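Local structure of leucine aminopeptidase 2, chloroplastic (Streptomyces sp. BC16019, 5LHJ) at residues A[417-420]-A[421-424]; A[190-193]-A[194-197]. The protein probably removes N-terminal amino acids from peptides as a manganese-dependent aminopeptidase of the M17 family, and takes part in maturing the antibiotic bottromycin. One frame throughout, in Å; residues are numbered along the deposited sequence.

Contact 1 of 2, residues A[417-420]-A[421-424]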
ATOM      1  N   LEU A 417      21.531 -22.118  -8.439  1.00 17.82           N
ATOM      2  CA  LEU A 417      20.609 -22.704  -9.406  1.00 18.16           C
ATOM      3  C   LEU A 417      20.843 -22.174 -10.813  1.00 18.49           C
ATOM      4  O   LEU A 417      20.647 -20.993 -11.080  1.00 18.03           O
ATOM      5  CB  LEU A 417      19.159 -22.424  -9.007  1.00 18.14           C
ATOM      6  CG  LEU A 417      18.674 -23.051  -7.696  1.00 18.39           C
ATOM      7  CD1 LEU A 417      17.331 -22.498  -7.270  1.00 18.43           C
ATOM      8  CD2 LEU A 417      18.625 -24.570  -7.759  1.00 18.87           C
ATOM      9  N   ALA A 418      21.250 -23.057 -11.720  1.00 19.12           N
ATOM     10  CA  ALA A 418      21.518 -22.648 -13.107  1.00 19.60           C
ATOM     11  C   ALA A 418      20.305 -21.985 -13.771  1.00 19.23           C
ATOM     12  O   ALA A 418      20.458 -21.019 -14.517  1.00 19.26           O
ATOM     13  CB  ALA A 418      21.993 -23.833 -13.929  1.00 20.37           C
ATOM     14  N   HIS A 419      19.102 -22.463 -13.461  1.00 18.93           N
ATOM     15  CA  HIS A 419      17.892 -21.885 -14.046  1.00 19.07           C
ATOM     16  C   HIS A 419      17.553 -20.467 -13.557  1.00 18.69           C
ATOM     17  O   HIS A 419      16.752 -19.777 -14.186  1.00 18.51           O
ATOM     18  CB  HIS A 419      16.689 -22.828 -13.914  1.00 19.53           C
ATOM     19  CG  HIS A 419      16.260 -23.104 -12.507  1.00 19.40           C
ATOM     20  ND1 HIS A 419      16.468 -24.321 -11.890  1.00 20.05           N
ATOM     21  CD2 HIS A 419      15.598 -22.337 -11.610  1.00 19.16           C
ATOM     22  CE1 HIS A 419      15.956 -24.286 -10.674  1.00 19.95           C
ATOM     23  NE2 HIS A 419      15.424 -23.091 -10.480  1.00 19.38           N
ATOM     24  N   GLU A 420      18.174 -20.008 -12.468  1.00 18.12           N
ATOM     25  CA  GLU A 420      18.000 -18.608 -12.058  1.00 18.09           C
ATOM     26  C   GLU A 420      18.876 -17.621 -12.826  1.00 18.44           C
ATOM     27  O   GLU A 420      18.653 -16.404 -12.740  1.00 17.97           O
ATOM     28  CB  GLU A 420      18.195 -18.454 -10.546  1.00 18.00           C
ATOM     29  CG  GLU A 420      17.020 -18.991  -9.743  1.00 18.21           C
ATOM     30  CD  GLU A 420      15.721 -18.222  -9.977  1.00 18.45           C
ATOM     31  OE1 GLU A 420      15.754 -16.993 -10.158  1.00 18.50           O
ATOM     32  OE2 GLU A 420      14.651 -18.851  -9.996  1.00 18.91           O
ATOM     33  N   ARG A 421      19.853 -18.112 -13.587  1.00 19.42           N
ATOM     34  CA  ARG A 421      20.698 -17.221 -14.391  1.00 20.21           C
ATOM     35  C   ARG A 421      19.895 -16.486 -15.456  1.00 20.64           C
ATOM     36  O   ARG A 421      20.266 -15.381 -15.847  1.00 20.90           O
ATOM     37  CB  ARG A 421      21.883 -17.959 -15.029  1.00 21.16           C
ATOM     38  CG  ARG A 421      22.904 -18.397 -14.005  1.00 21.66           C
ATOM     39  CD  ARG A 421      24.222 -18.852 -14.618  1.00 22.51           C
ATOM     40  NE  ARG A 421      25.298 -18.643 -13.650  1.00 22.90           N
ATOM     41  CZ  ARG A 421      25.873 -17.468 -13.371  1.00 23.18           C
ATOM     42  NH1 ARG A 421      25.513 -16.347 -14.007  1.00 23.54           N
ATOM     43  NH2 ARG A 421      26.822 -17.415 -12.442  1.00 22.72           N
ATOM     44  N   ARG A 422      18.777 -17.056 -15.901  1.00 21.04           N
ATOM     45  CA  ARG A 422      17.939 -16.354 -16.861  1.00 21.53           C
ATOM     46  C   ARG A 422      17.395 -15.036 -16.295  1.00 20.88           C
ATOM     47  O   ARG A 422      17.092 -14.116 -17.055  1.00 20.96           O
ATOM     48  CB  ARG A 422      16.784 -17.223 -17.329  1.00 22.56           C
ATOM     49  CG  ARG A 422      15.711 -17.417 -16.302  1.00 23.41           C
ATOM     50  CD  ARG A 422      14.777 -18.546 -16.716  1.00 24.92           C
ATOM     51  NE  ARG A 422      13.480 -18.309 -16.119  1.00 25.51           N
ATOM     52  CZ  ARG A 422      13.163 -18.520 -14.846  1.00 26.00           C
ATOM     53  NH1 ARG A 422      14.027 -19.021 -13.955  1.00 26.90           N
ATOM     54  NH2 ARG A 422      11.945 -18.224 -14.459  1.00 27.47           N
ATOM     55  N   ASN A 423      17.266 -14.961 -14.971  1.00 19.88           N
ATOM     56  CA  ASN A 423      16.847 -13.728 -14.302  1.00 19.65           C
ATOM     57  C   ASN A 423      17.922 -12.661 -14.128  1.00 19.70           C
ATOM     58  O   ASN A 423      17.635 -11.589 -13.606  1.00 20.04           O
ATOM     59  CB  ASN A 423      16.162 -14.055 -12.980  1.00 19.45           C
ATOM     60  CG  ASN A 423      14.783 -14.646 -13.200  1.00 19.76           C
ATOM     61  OD1 ASN A 423      14.079 -14.255 -14.146  1.00 20.13           O
ATOM     62  ND2 ASN A 423      14.395 -15.593 -12.359  1.00 19.74           N
ATOM     63  N   LEU A 424      19.139 -12.952 -14.557  1.00 19.61           N
ATOM     64  CA  LEU A 424      20.186 -11.949 -14.669  1.00 19.88           C
ATOM     65  C   LEU A 424      20.182 -11.209 -16.034  1.00 19.98           C
ATOM     66  O   LEU A 424      20.893 -10.232 -16.194  1.00 18.99           O
ATOM     67  CB  LEU A 424      21.547 -12.601 -14.436  1.00 20.45           C
ATOM     68  CG  LEU A 424      21.808 -13.211 -13.050  1.00 20.98           C
ATOM     69  CD1 LEU A 424      23.199 -13.806 -13.001  1.00 21.59           C
ATOM     70  CD2 LEU A 424      21.630 -12.168 -11.967  1.00 21.36           C
TER
HETATM   71  O   HOH W   1      19.034 -19.867 -16.717  1.00 25.75           O
HETATM   72  O   HOH W   2      12.849 -19.838 -11.708  1.00 26.11           O

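Contact 2 of 2, residues A[190-193]-A[194-197]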
ATOM      1  N   THR A 190      29.233   8.961  12.542  1.00 22.23           N
ATOM      2  CA  THR A 190      30.569   8.762  13.105  1.00 22.89           C
ATOM      3  C   THR A 190      31.380   7.836  12.204  1.00 22.04           C
ATOM      4  O   THR A 190      32.505   8.182  11.818  1.00 22.66           O
ATOM      5  CB  THR A 190      30.501   8.209  14.537  1.00 23.58           C
ATOM      6  OG1 THR A 190      29.849   9.165  15.374  1.00 25.04           O
ATOM      7  CG2 THR A 190      31.894   7.931  15.096  1.00 24.09           C
ATOM      8  N   LEU A 191      30.806   6.686  11.854  1.00 20.76           N
ATOM      9  CA  LEU A 191      31.491   5.697  11.008  1.00 20.35           C
ATOM     10  C   LEU A 191      31.158   5.890   9.537  1.00 19.68           C
ATOM     11  O   LEU A 191      30.466   5.076   8.915  1.00 19.87           O
ATOM     12  CB  LEU A 191      31.191   4.266  11.474  1.00 20.45           C
ATOM     13  CG  LEU A 191      32.155   3.207  10.922  1.00 20.55           C
ATOM     14  CD1 LEU A 191      33.497   3.289  11.638  1.00 20.95           C
ATOM     15  CD2 LEU A 191      31.572   1.811  11.074  1.00 20.99           C
ATOM     16  N   THR A 192      31.682   6.977   8.988  1.00 18.95           N
ATOM     17  CA  THR A 192      31.609   7.279   7.556  1.00 18.62           C
ATOM     18  C   THR A 192      32.651   6.419   6.833  1.00 17.99           C
ATOM     19  O   THR A 192      33.536   5.846   7.488  1.00 17.49           O
ATOM     20  CB  THR A 192      31.933   8.754   7.304  1.00 19.05           C
ATOM     21  OG1 THR A 192      33.257   9.029   7.790  1.00 19.19           O
ATOM     22  CG2 THR A 192      30.932   9.652   8.016  1.00 19.55           C
ATOM     23  N   PRO A 193      32.597   6.356   5.491  1.00 17.59           N
ATOM     24  CA  PRO A 193      33.657   5.592   4.818  1.00 17.40           C
ATOM     25  C   PRO A 193      35.087   6.083   5.130  1.00 17.62           C
ATOM     26  O   PRO A 193      35.932   5.246   5.448  1.00 17.46           O
ATOM     27  CB  PRO A 193      33.286   5.683   3.332  1.00 17.55           C
ATOM     28  CG  PRO A 193      31.791   5.912   3.348  1.00 17.37           C
ATOM     29  CD  PRO A 193      31.544   6.786   4.545  1.00 17.67           C
ATOM     30  N   PRO A 194      35.345   7.404   5.089  1.00 17.95           N
ATOM     31  CA  PRO A 194      36.698   7.835   5.505  1.00 18.41           C
ATOM     32  C   PRO A 194      37.067   7.505   6.955  1.00 18.57           C
ATOM     33  O   PRO A 194      38.202   7.097   7.227  1.00 18.98           O
ATOM     34  CB  PRO A 194      36.650   9.358   5.291  1.00 18.81           C
ATOM     35  CG  PRO A 194      35.673   9.530   4.187  1.00 18.67           C
ATOM     36  CD  PRO A 194      34.582   8.548   4.555  1.00 18.29           C
ATOM     37  N   ALA A 195      36.120   7.660   7.878  1.00 18.57           N
ATOM     38  CA  ALA A 195      36.353   7.339   9.287  1.00 18.59           C
ATOM     39  C   ALA A 195      36.586   5.843   9.514  1.00 18.39           C
ATOM     40  O   ALA A 195      37.464   5.443  10.292  1.00 18.06           O
ATOM     41  CB  ALA A 195      35.189   7.818  10.134  1.00 18.89           C
ATOM     42  N   PHE A 196      35.814   5.018   8.804  1.00 17.62           N
ATOM     43  CA  PHE A 196      35.980   3.561   8.859  1.00 17.78           C
ATOM     44  C   PHE A 196      37.365   3.156   8.341  1.00 17.69           C
ATOM     45  O   PHE A 196      38.056   2.363   8.986  1.00 17.53           O
ATOM     46  CB  PHE A 196      34.818   2.872   8.102  1.00 17.46           C
ATOM     47  CG  PHE A 196      34.652   1.389   8.359  1.00 17.62           C
ATOM     48  CD1 PHE A 196      35.392   0.674   9.310  1.00 17.79           C
ATOM     49  CD2 PHE A 196      33.686   0.695   7.624  1.00 17.61           C
ATOM     50  CE1 PHE A 196      35.188  -0.688   9.494  1.00 17.76           C
ATOM     51  CE2 PHE A 196      33.467  -0.659   7.834  1.00 17.52           C
ATOM     52  CZ  PHE A 196      34.217  -1.350   8.762  1.00 17.79           C
ATOM     53  N   ALA A 197      37.796   3.732   7.223  1.00 17.90           N
ATOM     54  CA  ALA A 197      39.140   3.460   6.704  1.00 18.44           C
ATOM     55  C   ALA A 197      40.214   3.845   7.744  1.00 19.52           C
ATOM     56  O   ALA A 197      41.158   3.084   7.968  1.00 19.66           O
ATOM     57  CB  ALA A 197      39.371   4.190   5.394  1.00 18.65           C
TER

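Contact 1 of 2, residues A[417-420]-A[421-424]
Arg422 folds its side chain back along the turn onto the carbonyl of His419. Arg422 CB lies 4.0 Å from His419 O. With CG wedged between the backbone N and the carbonyl carbon (chi1 73°), the chain bends round to that oxygen, and Arg422 CG passes 3.3 Å from His419 O. CD stays alongside it, and the extended run to NE brings the guanidinium round so that Arg422 NH1 donates to His419 O at 2.8 Å. The bond is fairly straight (162°); the oxygen lies in the guanidinium plane, yet NH1 stands above the carbonyl plane. NH1 also donates to a water, which donates a hydrogen bond to Glu420 OE2; direct approach of the two charges stops at 4.0 Å between Arg422 NH1 and Glu420 OE2. With an alanine here, the His419 carbonyl and the bridging water would probably lose this donor, and the Glu420 carboxylate a nearby positive charge. Glu420, bent at chi2, offers OE1 to Asn423 ND2 at 2.9 Å, met from above the carboxylate plane, and also accepts from Gln443. Asparagine suits this place because one amide does both jobs, ND2 donating to Glu420 OE1 and OD1 accepting from Arg437. Arg421 forms a salt bridge with Asp450. Backbone bonds Arg421 N to Ala418 O and Asn423 N to Glu420 O join residues i+3 and i, as in 3-10 turns, in the loop between strands 410-413 and 431-432.

Contact 2 of 2, residues A[190-193]-A[194-197]
Thr192 and Ala195 make the polar side-chain contact: OG1 of Thr192, placed between its own backbone N and carbonyl carbon (chi1 60°), accepts from Ala195 N at 3.2 Å. Threonine suits this N-cap position because its short hydroxyl can reach forward to Ala195 N, the first N-H of the helix. Two backbone bonds follow, Phe196 N to Thr192 O at 2.8 Å and Ala197 N to Pro193 O at 3.0 Å. Apolar contacts join Leu191 to Phe196. CD2 of Leu191 sits over one face of the Phe196 ring in a CH-pi contact, 4.2 Å from the centroid, while Leu191 CD1 lies 3.8 Å from Phe196 CB. Leu191, centre of an inverse gamma turn, has CG anti to the backbone N (chi1 -163°), which puts its methyls beside Phe196. The rings of the consecutive Pro193 and Pro194 run alongside each other, and their linkage brings Pro193 CB within 3.4 Å of Pro194 CD, tighter than usual. Ala195, having no more than a methyl, lets its CB come within 3.2 Å of Thr190 O. Beyond the segments, Pro193 and Phe196 pack on Leu313 of strand 306-316. The chemistry implies a well-defined helix start: the prolines, lacking N-H groups, ask for no acceptor, the threonine caps the next N-H, and the leucine-aromatic contact ties loop to helix.

Overall arrangement
Both contacts are local and belong to the catalytic region of the chain, with 190-197 preceding 417-424 in sequence. Their centres are 36 Å apart and their nearest atoms about 26 Å, so they do not touch. Contact 2 starts helix 193-207 against the central mixed sheet and is nearer the metal site: the side chain of Phe196 is about 9 Å from that of Lys261 and about 10 Å from that of Asp284, both manganese ligands in this protein, although none is bound to this chain here. Contact 1 lies away from that site, between helix 440-449 and a second subunit; its Leu424 side chain is about 4 Å from a pentaethylene glycol, probably from the crystallisation liquor.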